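Local structure of iron-regulated ABC transporter siderophore-binding protein SirA (Staphylococcus aureus subsp. aureus, 3MWF) at residues A[159-163]-A[188-193]; A[218-223]-A[251-256]; A[5-9]-A[122-126]; A[37-41]-A[127-133]. The protein binds the siderophore staphyloferrin B and probably hands it to an ABC transporter for iron uptake. One frame throughout, in Å; residues are numbered along the deposited sequence. Where two conformers were deposited one is given.

Contact 1: A[159-163]-A[188-193]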
loop_
_atom_site.group_PDB
_atom_site.type_symbol
_atom_site.label_atom_id
_atom_site.label_comp_id
_atom_site.label_asym_id
_atom_site.label_seq_id
_atom_site.Cartn_x
_atom_site.Cartn_y
_atom_site.Cartn_z
ATOM N N TRP A 159 -12.857 -1.091 -22.720
ATOM C CA TRP A 159 -12.839 -1.541 -21.318
ATOM C C TRP A 159 -12.999 -3.065 -21.262
ATOM O O TRP A 159 -13.857 -3.626 -21.967
ATOM C CB TRP A 159 -13.924 -0.823 -20.480
ATOM C CG TRP A 159 -13.729 -1.047 -18.996
ATOM C CD1 TRP A 159 -14.462 -1.859 -18.185
ATOM C CD2 TRP A 159 -12.683 -0.492 -18.178
ATOM N NE1 TRP A 159 -13.954 -1.824 -16.900
ATOM C CE2 TRP A 159 -12.866 -0.992 -16.876
ATOM C CE3 TRP A 159 -11.619 0.387 -18.427
ATOM C CZ2 TRP A 159 -11.996 -0.659 -15.803
ATOM C CZ3 TRP A 159 -10.748 0.726 -17.360
ATOM C CH2 TRP A 159 -10.957 0.216 -16.068
ATOM N N PRO A 160 -12.192 -3.758 -20.428
ATOM C CA PRO A 160 -11.148 -3.199 -19.519
ATOM C C PRO A 160 -9.787 -2.940 -20.160
ATOM O O PRO A 160 -9.330 -3.715 -21.019
ATOM C CB PRO A 160 -10.997 -4.304 -18.473
ATOM C CG PRO A 160 -11.222 -5.601 -19.311
ATOM C CD PRO A 160 -12.421 -5.198 -20.175
ATOM N N LEU A 161 -9.130 -1.868 -19.714
ATOM C CA LEU A 161 -7.781 -1.544 -20.117
ATOM C C LEU A 161 -6.826 -2.449 -19.344
ATOM O O LEU A 161 -7.104 -2.821 -18.206
ATOM C CB LEU A 161 -7.442 -0.087 -19.769
ATOM C CG LEU A 161 -8.317 0.983 -20.426
ATOM C CD1 LEU A 161 -7.772 2.355 -20.037
ATOM C CD2 LEU A 161 -8.352 0.773 -21.937
ATOM N N LYS A 162 -5.705 -2.753 -19.970
ATOM C CA LYS A 162 -4.562 -3.289 -19.227
ATOM C C LYS A 162 -3.729 -2.146 -18.628
ATOM O O LYS A 162 -3.480 -1.115 -19.267
ATOM C CB LYS A 162 -3.718 -4.187 -20.119
ATOM C CG LYS A 162 -4.417 -5.496 -20.404
ATOM C CD LYS A 162 -3.601 -6.356 -21.371
ATOM C CE LYS A 162 -3.970 -6.107 -22.812
ATOM N NZ LYS A 162 -3.125 -6.913 -23.762
ATOM N N ALA A 163 -3.289 -2.353 -17.385
ATOM C CA ALA A 163 -2.503 -1.339 -16.663
ATOM C C ALA A 163 -1.233 -1.990 -16.131
ATOM O O ALA A 163 -1.202 -3.201 -15.889
ATOM C CB ALA A 163 -3.325 -0.766 -15.477
ATOM N N LEU A 188 -10.498 -2.294 -9.371
ATOM C CA LEU A 188 -11.132 -1.319 -10.257
ATOM C C LEU A 188 -11.459 -1.878 -11.644
ATOM O O LEU A 188 -12.071 -1.200 -12.459
ATOM C CB LEU A 188 -10.242 -0.092 -10.377
ATOM C CG LEU A 188 -10.090 0.656 -9.058
ATOM C CD1 LEU A 188 -9.038 1.708 -9.235
ATOM C CD2 LEU A 188 -11.467 1.295 -8.613
ATOM N N GLY A 189 -11.023 -3.107 -11.898
ATOM C CA GLY A 189 -11.290 -3.793 -13.168
ATOM C C GLY A 189 -10.244 -3.720 -14.252
ATOM O O GLY A 189 -10.462 -4.231 -15.359
ATOM N N PHE A 190 -9.102 -3.090 -13.963
ATOM C CA PHE A 190 -7.989 -3.086 -14.889
ATOM C C PHE A 190 -7.448 -4.492 -14.963
ATOM O O PHE A 190 -7.489 -5.207 -13.974
ATOM C CB PHE A 190 -6.873 -2.155 -14.399
ATOM C CG PHE A 190 -7.216 -0.678 -14.534
ATOM C CD1 PHE A 190 -7.027 -0.015 -15.751
ATOM C CD2 PHE A 190 -7.706 0.031 -13.438
ATOM C CE1 PHE A 190 -7.318 1.341 -15.882
ATOM C CE2 PHE A 190 -8.034 1.420 -13.564
ATOM C CZ PHE A 190 -7.843 2.057 -14.768
ATOM N N LYS A 191 -6.926 -4.858 -16.128
ATOM C CA LYS A 191 -6.314 -6.180 -16.322
ATOM C C LYS A 191 -4.824 -6.039 -16.594
ATOM O O LYS A 191 -4.284 -4.927 -16.650
ATOM C CB LYS A 191 -6.998 -6.923 -17.481
ATOM C CG LYS A 191 -8.471 -7.126 -17.266
ATOM C CD LYS A 191 -8.790 -7.875 -16.002
ATOM C CE LYS A 191 -10.316 -7.959 -15.743
ATOM N NZ LYS A 191 -10.624 -8.620 -14.451
ATOM N N ARG A 192 -4.145 -7.188 -16.731
ATOM C CA ARG A 192 -2.699 -7.212 -16.948
ATOM C C ARG A 192 -2.376 -7.994 -18.210
ATOM O O ARG A 192 -3.130 -8.915 -18.579
ATOM C CB ARG A 192 -2.011 -7.913 -15.769
ATOM C CG ARG A 192 -2.379 -7.316 -14.417
ATOM C CD ARG A 192 -1.576 -7.967 -13.301
ATOM N NE ARG A 192 -1.973 -7.488 -11.964
ATOM C CZ ARG A 192 -2.895 -8.039 -11.175
ATOM N NH1 ARG A 192 -3.575 -9.130 -11.573
ATOM N NH2 ARG A 192 -3.147 -7.510 -9.979
ATOM N N ASN A 193 -1.257 -7.673 -18.850
ATOM C CA ASN A 193 -0.808 -8.467 -20.001
ATOM C C ASN A 193 -0.608 -9.900 -19.548
ATOM O O ASN A 193 -0.373 -10.165 -18.366
ATOM C CB ASN A 193 0.418 -7.866 -20.706
ATOM C CG ASN A 193 1.703 -8.074 -19.945
ATOM O OD1 ASN A 193 2.188 -9.223 -19.803
ATOM N ND2 ASN A 193 2.305 -6.977 -19.486
HETATM O O HOH W 1 -0.411 -5.024 -18.104
#

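Contact 2: A[218-223]-A[251-256]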
loop_
_atom_site.group_PDB
_atom_site.type_symbol
_atom_site.label_atom_id
_atom_site.label_comp_id
_atom_site.label_asym_id
_atom_site.label_seq_id
_atom_site.Cartn_x
_atom_site.Cartn_y
_atom_site.Cartn_z
ATOM N N MET A 218 6.233 -4.939 -18.731
ATOM C CA MET A 218 5.458 -3.781 -18.312
ATOM C C MET A 218 4.318 -3.451 -19.260
ATOM O O MET A 218 3.520 -2.543 -18.985
ATOM C CB MET A 218 6.390 -2.548 -18.292
ATOM C CG MET A 218 7.545 -2.707 -17.322
ATOM S SD MET A 218 8.623 -1.272 -17.548
ATOM C CE MET A 218 9.891 -1.719 -16.386
ATOM N N ASN A 219 4.253 -4.123 -20.417
ATOM C CA ASN A 219 3.322 -3.653 -21.448
ATOM C C ASN A 219 1.880 -3.543 -20.953
ATOM O O ASN A 219 1.397 -4.399 -20.224
ATOM C CB ASN A 219 3.373 -4.534 -22.710
ATOM C CG ASN A 219 2.813 -3.796 -23.919
ATOM O OD1 ASN A 219 2.933 -2.555 -24.021
ATOM N ND2 ASN A 219 2.154 -4.534 -24.813
ATOM N N ALA A 220 1.199 -2.468 -21.359
ATOM C CA ALA A 220 -0.127 -2.141 -20.891
ATOM C C ALA A 220 -0.697 -1.068 -21.802
ATOM O O ALA A 220 0.047 -0.419 -22.550
ATOM C CB ALA A 220 -0.060 -1.611 -19.449
ATOM N N ASP A 221 -2.014 -0.905 -21.761
ATOM C CA ASP A 221 -2.682 0.241 -22.419
ATOM C C ASP A 221 -2.421 1.583 -21.721
ATOM O O ASP A 221 -2.407 2.628 -22.370
ATOM C CB ASP A 221 -4.171 -0.011 -22.499
ATOM C CG ASP A 221 -4.485 -1.310 -23.214
ATOM O OD1 ASP A 221 -3.871 -1.569 -24.268
ATOM O OD2 ASP A 221 -5.306 -2.065 -22.681
ATOM N N HIS A 222 -2.216 1.543 -20.408
ATOM C CA HIS A 222 -1.813 2.723 -19.644
ATOM C C HIS A 222 -0.798 2.314 -18.574
ATOM O O HIS A 222 -0.981 1.280 -17.911
ATOM C CB HIS A 222 -3.034 3.359 -18.967
ATOM C CG HIS A 222 -2.791 4.769 -18.532
ATOM N ND1 HIS A 222 -3.220 5.857 -19.268
ATOM C CD2 HIS A 222 -2.102 5.268 -17.479
ATOM C CE1 HIS A 222 -2.798 6.970 -18.684
ATOM N NE2 HIS A 222 -2.124 6.639 -17.591
ATOM N N ILE A 223 0.213 3.156 -18.377
ATOM C CA ILE A 223 1.284 2.855 -17.419
ATOM C C ILE A 223 1.365 3.974 -16.404
ATOM O O ILE A 223 1.353 5.150 -16.763
ATOM C CB ILE A 223 2.647 2.643 -18.142
ATOM C CG1 ILE A 223 2.616 1.356 -18.986
ATOM C CG2 ILE A 223 3.839 2.646 -17.129
ATOM C CD1 ILE A 223 3.887 1.135 -19.839
ATOM N N TRP A 251 11.441 0.694 -23.891
ATOM C CA TRP A 251 10.414 1.534 -23.331
ATOM C C TRP A 251 9.603 2.190 -24.459
ATOM O O TRP A 251 8.383 2.274 -24.404
ATOM C CB TRP A 251 11.059 2.596 -22.423
ATOM C CG TRP A 251 10.074 3.528 -21.792
ATOM C CD1 TRP A 251 9.708 4.764 -22.255
ATOM C CD2 TRP A 251 9.356 3.331 -20.561
ATOM N NE1 TRP A 251 8.809 5.336 -21.398
ATOM C CE2 TRP A 251 8.578 4.478 -20.346
ATOM C CE3 TRP A 251 9.317 2.290 -19.606
ATOM C CZ2 TRP A 251 7.738 4.620 -19.234
ATOM C CZ3 TRP A 251 8.487 2.432 -18.488
ATOM C CH2 TRP A 251 7.702 3.590 -18.317
ATOM N N LYS A 252 10.309 2.640 -25.483
ATOM C CA LYS A 252 9.660 3.370 -26.568
ATOM C C LYS A 252 8.710 2.486 -27.384
ATOM O O LYS A 252 7.828 2.991 -28.078
ATOM C CB LYS A 252 10.712 4.033 -27.428
ATOM C CG LYS A 252 11.457 5.056 -26.593
ATOM C CD LYS A 252 12.619 5.672 -27.311
ATOM C CE LYS A 252 13.305 6.654 -26.363
ATOM N NZ LYS A 252 12.309 7.273 -25.391
ATOM N N ASN A 253 8.848 1.177 -27.221
ATOM C CA ASN A 253 7.983 0.226 -27.919
ATOM C C ASN A 253 6.773 -0.246 -27.118
ATOM O O ASN A 253 5.879 -0.907 -27.663
ATOM C CB ASN A 253 8.795 -0.950 -28.433
ATOM C CG ASN A 253 9.469 -0.642 -29.761
ATOM O OD1 ASN A 253 8.940 -0.961 -30.812
ATOM N ND2 ASN A 253 10.596 0.034 -29.711
ATOM N N LEU A 254 6.698 0.136 -25.841
ATOM C CA LEU A 254 5.518 -0.178 -25.054
ATOM C C LEU A 254 4.287 0.483 -25.676
ATOM O O LEU A 254 4.354 1.643 -26.122
ATOM C CB LEU A 254 5.676 0.298 -23.597
ATOM C CG LEU A 254 6.793 -0.369 -22.802
ATOM C CD1 LEU A 254 7.054 0.397 -21.501
ATOM C CD2 LEU A 254 6.427 -1.817 -22.472
ATOM N N ASP A 255 3.165 -0.225 -25.654
ATOM C CA ASP A 255 1.902 0.311 -26.172
ATOM C C ASP A 255 1.539 1.643 -25.517
ATOM O O ASP A 255 1.204 2.614 -26.207
ATOM C CB ASP A 255 0.754 -0.670 -25.952
ATOM C CG ASP A 255 0.905 -1.959 -26.762
ATOM O OD1 ASP A 255 1.746 -2.030 -27.669
ATOM O OD2 ASP A 255 0.170 -2.909 -26.477
ATOM N N ALA A 256 1.567 1.704 -24.186
ATOM C CA ALA A 256 1.131 2.939 -23.533
ATOM C C ALA A 256 2.052 4.123 -23.891
ATOM O O ALA A 256 1.585 5.287 -23.936
ATOM C CB ALA A 256 1.027 2.763 -21.997
HETATM O O HOH W 2 -1.361 -3.223 -24.241
#

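Contact 3: A[5-9]-A[122-126]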
loop_
_atom_site.group_PDB
_atom_site.type_symbol
_atom_site.label_atom_id
_atom_site.label_comp_id
_atom_site.label_asym_id
_atom_site.label_seq_id
_atom_site.Cartn_x
_atom_site.Cartn_y
_atom_site.Cartn_z
ATOM N N THR A 5 -13.036 -10.037 26.852
ATOM C CA THR A 5 -12.021 -10.959 26.224
ATOM C C THR A 5 -12.415 -11.358 24.795
ATOM O O THR A 5 -13.557 -11.759 24.544
ATOM C CB THR A 5 -11.736 -12.207 27.117
ATOM O OG1 THR A 5 -10.742 -11.869 28.096
ATOM C CG2 THR A 5 -11.212 -13.393 26.295
ATOM N N THR A 6 -11.458 -11.217 23.871
ATOM C CA THR A 6 -11.641 -11.563 22.456
ATOM C C THR A 6 -10.446 -12.373 21.952
ATOM O O THR A 6 -9.287 -11.968 22.137
ATOM C CB THR A 6 -11.767 -10.295 21.584
ATOM O OG1 THR A 6 -12.657 -9.364 22.215
ATOM C CG2 THR A 6 -12.286 -10.636 20.184
ATOM N N SER A 7 -10.731 -13.506 21.314
ATOM C CA SER A 7 -9.694 -14.336 20.711
ATOM C C SER A 7 -9.639 -14.080 19.209
ATOM O O SER A 7 -10.657 -14.158 18.514
ATOM C CB SER A 7 -9.927 -15.830 21.002
ATOM O OG SER A 7 -8.868 -16.628 20.491
ATOM N N ILE A 8 -8.444 -13.772 18.711
ATOM C CA ILE A 8 -8.262 -13.461 17.303
ATOM C C ILE A 8 -7.279 -14.408 16.621
ATOM O O ILE A 8 -6.159 -14.578 17.095
ATOM C CB ILE A 8 -7.761 -12.011 17.147
ATOM C CG1 ILE A 8 -8.866 -11.039 17.576
ATOM C CG2 ILE A 8 -7.298 -11.750 15.704
ATOM C CD1 ILE A 8 -8.433 -9.635 17.635
ATOM N N LYS A 9 -7.712 -15.019 15.516
ATOM C CA LYS A 9 -6.844 -15.818 14.650
ATOM C C LYS A 9 -6.191 -14.901 13.608
ATOM O O LYS A 9 -6.895 -14.192 12.895
ATOM C CB LYS A 9 -7.672 -16.870 13.908
ATOM C CG LYS A 9 -7.925 -18.155 14.678
ATOM C CD LYS A 9 -9.058 -18.957 14.025
ATOM C CE LYS A 9 -9.144 -20.395 14.530
ATOM N NZ LYS A 9 -9.375 -20.482 15.997
ATOM N N LEU A 122 -9.032 -6.990 10.292
ATOM C CA LEU A 122 -8.307 -7.438 11.483
ATOM C C LEU A 122 -8.362 -6.397 12.594
ATOM O O LEU A 122 -8.616 -6.730 13.755
ATOM C CB LEU A 122 -6.851 -7.748 11.151
ATOM C CG LEU A 122 -5.968 -8.186 12.321
ATOM C CD1 LEU A 122 -6.501 -9.452 12.965
ATOM C CD2 LEU A 122 -4.558 -8.432 11.841
ATOM N N MET A 123 -8.079 -5.148 12.246
ATOM C CA MET A 123 -8.041 -4.110 13.263
ATOM C C MET A 123 -9.429 -3.788 13.776
ATOM O O MET A 123 -9.582 -3.483 14.968
ATOM C CB MET A 123 -7.294 -2.876 12.762
ATOM C CG MET A 123 -5.799 -3.139 12.603
ATOM S SD MET A 123 -4.825 -1.716 12.067
ATOM C CE MET A 123 -5.042 -0.656 13.499
ATOM N N GLY A 124 -10.431 -3.917 12.906
ATOM C CA GLY A 124 -11.829 -3.767 13.318
ATOM C C GLY A 124 -12.145 -4.740 14.455
ATOM O O GLY A 124 -12.708 -4.348 15.496
ATOM N N LYS A 125 -11.767 -6.003 14.260
ATOM C CA LYS A 125 -11.999 -7.041 15.270
ATOM C C LYS A 125 -11.198 -6.803 16.562
ATOM O O LYS A 125 -11.737 -6.910 17.661
ATOM C CB LYS A 125 -11.719 -8.432 14.702
ATOM C CG LYS A 125 -12.218 -9.559 15.607
ATOM C CD LYS A 125 -12.382 -10.880 14.853
ATOM C CE LYS A 125 -12.666 -12.053 15.811
ATOM N NZ LYS A 125 -13.869 -11.826 16.686
ATOM N N ALA A 126 -9.918 -6.459 16.406
ATOM C CA ALA A 126 -9.018 -6.299 17.526
ATOM C C ALA A 126 -9.408 -5.110 18.387
ATOM O O ALA A 126 -9.253 -5.156 19.622
ATOM C CB ALA A 126 -7.564 -6.165 17.034
#

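Contact 4: A[37-41]-A[127-133]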
loop_
_atom_site.group_PDB
_atom_site.type_symbol
_atom_site.label_atom_id
_atom_site.label_comp_id
_atom_site.label_asym_id
_atom_site.label_seq_id
_atom_site.Cartn_x
_atom_site.Cartn_y
_atom_site.Cartn_z
ATOM N N SER A 37 -8.278 5.880 10.735
ATOM C CA SER A 37 -9.537 5.750 9.999
ATOM C C SER A 37 -10.673 5.172 10.856
ATOM O O SER A 37 -11.870 5.492 10.648
ATOM C CB SER A 37 -9.300 4.866 8.771
ATOM O OG SER A 37 -8.452 5.532 7.838
ATOM N N LEU A 38 -10.294 4.321 11.805
ATOM C CA LEU A 38 -11.242 3.687 12.726
ATOM C C LEU A 38 -11.490 4.531 13.991
ATOM O O LEU A 38 -12.221 4.097 14.895
ATOM C CB LEU A 38 -10.755 2.286 13.103
ATOM C CG LEU A 38 -10.793 1.235 11.985
ATOM C CD1 LEU A 38 -10.067 -0.005 12.418
ATOM C CD2 LEU A 38 -12.226 0.884 11.593
ATOM N N GLY A 39 -10.876 5.711 14.050
ATOM C CA GLY A 39 -11.071 6.669 15.155
ATOM C C GLY A 39 -10.208 6.405 16.378
ATOM O O GLY A 39 -10.517 6.893 17.479
ATOM N N VAL A 40 -9.141 5.626 16.200
ATOM C CA VAL A 40 -8.221 5.291 17.281
ATOM C C VAL A 40 -6.815 5.826 16.999
ATOM O O VAL A 40 -6.094 5.256 16.171
ATOM C CB VAL A 40 -8.150 3.749 17.502
ATOM C CG1 VAL A 40 -7.253 3.404 18.685
ATOM C CG2 VAL A 40 -9.529 3.153 17.701
ATOM N N LYS A 41 -6.416 6.904 17.679
ATOM C CA LYS A 41 -5.063 7.451 17.523
ATOM C C LYS A 41 -4.036 6.561 18.232
ATOM O O LYS A 41 -4.086 6.419 19.454
ATOM C CB LYS A 41 -4.969 8.885 18.072
ATOM C CG LYS A 41 -5.940 9.894 17.448
ATOM C CD LYS A 41 -7.177 10.100 18.330
ATOM C CE LYS A 41 -7.992 11.315 17.899
ATOM N NZ LYS A 41 -7.168 12.568 17.950
ATOM N N LEU A 127 -9.925 -4.069 17.745
ATOM C CA LEU A 127 -10.234 -2.800 18.426
ATOM C C LEU A 127 -11.674 -2.680 18.928
ATOM O O LEU A 127 -12.015 -1.673 19.578
ATOM C CB LEU A 127 -9.924 -1.602 17.516
ATOM C CG LEU A 127 -8.444 -1.324 17.242
ATOM C CD1 LEU A 127 -8.309 -0.360 16.066
ATOM C CD2 LEU A 127 -7.825 -0.725 18.476
ATOM N N GLY A 128 -12.490 -3.691 18.634
ATOM C CA GLY A 128 -13.945 -3.642 18.836
ATOM C C GLY A 128 -14.566 -2.519 18.019
ATOM O O GLY A 128 -15.418 -1.767 18.513
ATOM N N LYS A 129 -14.106 -2.381 16.777
ATOM C CA LYS A 129 -14.634 -1.391 15.843
ATOM C C LYS A 129 -15.112 -2.080 14.555
ATOM O O LYS A 129 -14.911 -1.566 13.441
ATOM C CB LYS A 129 -13.569 -0.337 15.517
ATOM C CG LYS A 129 -13.095 0.498 16.699
ATOM C CD LYS A 129 -14.072 1.582 17.094
ATOM C CE LYS A 129 -13.468 2.440 18.182
ATOM N NZ LYS A 129 -14.487 3.334 18.782
ATOM N N GLU A 130 -15.759 -3.233 14.713
ATOM C CA GLU A 130 -16.205 -4.037 13.573
ATOM C C GLU A 130 -17.194 -3.320 12.668
ATOM O O GLU A 130 -17.066 -3.380 11.439
ATOM C CB GLU A 130 -16.790 -5.373 14.034
ATOM C CG GLU A 130 -15.718 -6.360 14.453
ATOM C CD GLU A 130 -16.277 -7.695 14.879
ATOM O OE1 GLU A 130 -17.020 -8.311 14.085
ATOM O OE2 GLU A 130 -15.962 -8.135 16.007
ATOM N N LYS A 131 -18.156 -2.620 13.275
ATOM C CA LYS A 131 -19.144 -1.870 12.507
ATOM C C LYS A 131 -18.465 -0.721 11.749
ATOM O O LYS A 131 -18.776 -0.473 10.584
ATOM C CB LYS A 131 -20.272 -1.358 13.429
ATOM C CG LYS A 131 -21.263 -0.361 12.812
ATOM C CD LYS A 131 -22.160 -0.983 11.747
ATOM C CE LYS A 131 -23.562 -0.351 11.749
ATOM N NZ LYS A 131 -23.538 1.137 11.855
ATOM N N GLU A 132 -17.538 -0.030 12.403
ATOM C CA GLU A 132 -16.781 1.049 11.748
ATOM C C GLU A 132 -15.987 0.508 10.548
ATOM O O GLU A 132 -15.997 1.101 9.477
ATOM C CB GLU A 132 -15.831 1.730 12.737
ATOM C CG GLU A 132 -16.535 2.587 13.815
ATOM C CD GLU A 132 -17.114 1.782 14.981
ATOM O OE1 GLU A 132 -17.045 0.530 15.012
ATOM O OE2 GLU A 132 -17.677 2.421 15.897
ATOM N N ALA A 133 -15.339 -0.638 10.748
ATOM C CA ALA A 133 -14.540 -1.283 9.689
ATOM C C ALA A 133 -15.403 -1.677 8.494
ATOM O O ALA A 133 -15.046 -1.439 7.324
ATOM C CB ALA A 133 -13.805 -2.502 10.243
#

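Contact 1: A[159-163]-A[188-193]
The indole of Trp159 drives its edge into one face of the Phe190 ring, and this is the tight end of the contact. The stack is T-shaped: the planes stand at 73° and the centroids are 5.0 Å apart. Trp159 CH2 sits over the phenyl ring's centre. Trp159 CG is anti to the backbone N (chi1 -168°), which carries the six-membered ring across to Phe190. Leu161 CB and Ala163 CB also pack on Phe190 CD1. At the same indole edge Trp159 CZ2 lies 3.4 Å from Leu188 O, a buried carbonyl without a polar partner. Pro160 CB is closer still to Gly189 O, at 3.2 Å. Gly189 ends helix 179-187 in a Schellman motif. The loop then joins the lead-in to strand 163-168, the central strand of a five-stranded mixed sheet, through a single beta bridge. Lys191 N donates to Leu161 O at 2.9 Å and a nearly straight 172°. Ala163 N donates to Lys191 O at 2.9 Å. The solvent side is looser. Pro160 and Lys191 are exposed where their CG atoms meet at 3.8 Å. Lys162 CD touches the Asn193 backbone, 3.7 Å from its N, and a water joins Ala163 O to Asn193 N.

Contact 2: A[218-223]-A[251-256]
Asn219 and Asp255 hold each other by two hydrogen bonds. Asp255 N donates to Asn219 OD1 at 2.9 Å, in the plane of the side-chain carbonyl. Asn219 ND2 returns a bond to Asp255 OD2 at 3.1 Å. That second bond reaches the carboxylate from above its plane, and the amide and carboxylate planes are 72° apart. Asn219 CG lies anti to the backbone N (chi1 -160°), which swings the amide toward the first turn of helix 255-258. Beside this polar pair the packing is apolar. Ile223 CD1 meets Leu254 CD1 at 3.7 Å, and Ile223 CG1 rests on Ala256 CB at the same distance. Leu254 CD1 in turn lies over one face of the Trp251 ring, offset toward the rim. Met218 SD comes to the edge of that indole, 3.8 Å from Trp251 CZ3, in a Met-aromatic contact. Further out, a water bonded to both Asp221 OD1 and Asp255 OD2 spans the two acidic groups. Lys162 N is hydrogen-bonded to Asp221 OD2, and Asn193 ND2 holds Asn219 O. The contact thus fastens the start of strand 222-227 to the helical segment that leads to its sheet neighbour, strand 262-263. Asp255 OD2 receives a water and an amide N-H. These two donors would probably stabilise a negative carboxylate despite Asp221 nearby.

Contact 3: A[5-9]-A[122-126]
Ile8 lies on Leu122, Lys125 and Ala126, and its side chain carries most of this contact. From the backbone its CB points toward the helix. The two branches then part. CG2 stands anti to the backbone N and meets Leu122 CD1 at 3.7 Å. CG1 takes the position anti to the carbonyl carbon (chi1 -67°) and slides past the Lys125 chain, 4.2 Å from Lys125 CG. The tip, CD1, extends on to the helix backbone itself. It lies 3.4 Å from Ala126 CA, closer than usual for two carbons, and 3.6 Å from Ala126 CB. This is a strand laid over a helix: strand 6-9 runs nearly antiparallel to helix 122-126, at 162°, with the axes 9.6 Å apart. The strand belongs to a two-stranded antiparallel sheet with 13-17, and Ile17 of its partner also touches Ile8 and Ala126. Val108 of strand 107-110 packs on Ile8 as well. Nearer the start of the strand the contact thins out. Lys125 reaches out from the helix to the strand, its chain bent only at the last torsion, and crosses Thr6 obliquely. Its CE is 4.0 Å from Ser7 O, and its NZ is 4.0 Å from Thr6 CG2.

Contact 4: A[37-41]-A[127-133]
Leu38 and Val40 supply the apolar part of this contact, and both reach Leu127. Leu38 CD1 approaches Leu127 CD1 at 4.1 Å. That same methyl of Leu127 lies 4.1 Å from Val40 CG2, so it is shared by the two residues. The branches of Leu38 divide the work. While CD1 faces Leu127, CD2 packs against the first turn of helix 130-155. There it meets Ala133 CB and Glu132 CB and lies 3.6 Å from Ala133 N. That N is already bonded to Lys129 O within the turn, so its approach to Leu38 CD2 is plain packing. Segment 37-41 follows the end of helix 29-37; segment 127-133 is the turn between helices 116-127 and 130-155. Gly39 and Gly128 each close the preceding helix in a Schellman motif with positive phi. Lys129 then takes the N-cap position of helix 130-155. Two sheet-bearing lobes joined by this long helix are consistent with a siderophore-binding member of the periplasmic binding protein family, and the contact sits where the helix begins. A second kind of contact is made by the aliphatic part of Lys129. Its chain bends at the second torsion (chi2 -77°) and passes Leu38 O, with CD at 3.8 Å. Lys129 CE goes on to Val40 CG2 at 4.0 Å. No hydrogen bond joins the two segments. Outside them, Met123 and Leu136 also pack on Leu38.

The contacts form two pairs well apart in the molecule. Contacts 1 and 2 have centres 13 Å apart and touch: Lys162 N lies 2.8 Å from Asp221 OD2, and Asn193 ND2 lies 2.8 Å from Asn219 O. Contacts 3 and 4 have centres 11 Å apart and meet where helix 116-127 turns into helix 130-155, with Gly124 O 2.7 Å from Lys129 N. Contacts 1 and 4 have centres 32 Å apart; contacts 2 and 3, on opposite sides of the chain's centre, 43 Å. Helix 130-155 bridges the two lobes, starting in contact 4 and ending just before contact 1. In contact 1 the Arg192 side chain is about 14 Å from staphyloferrin B.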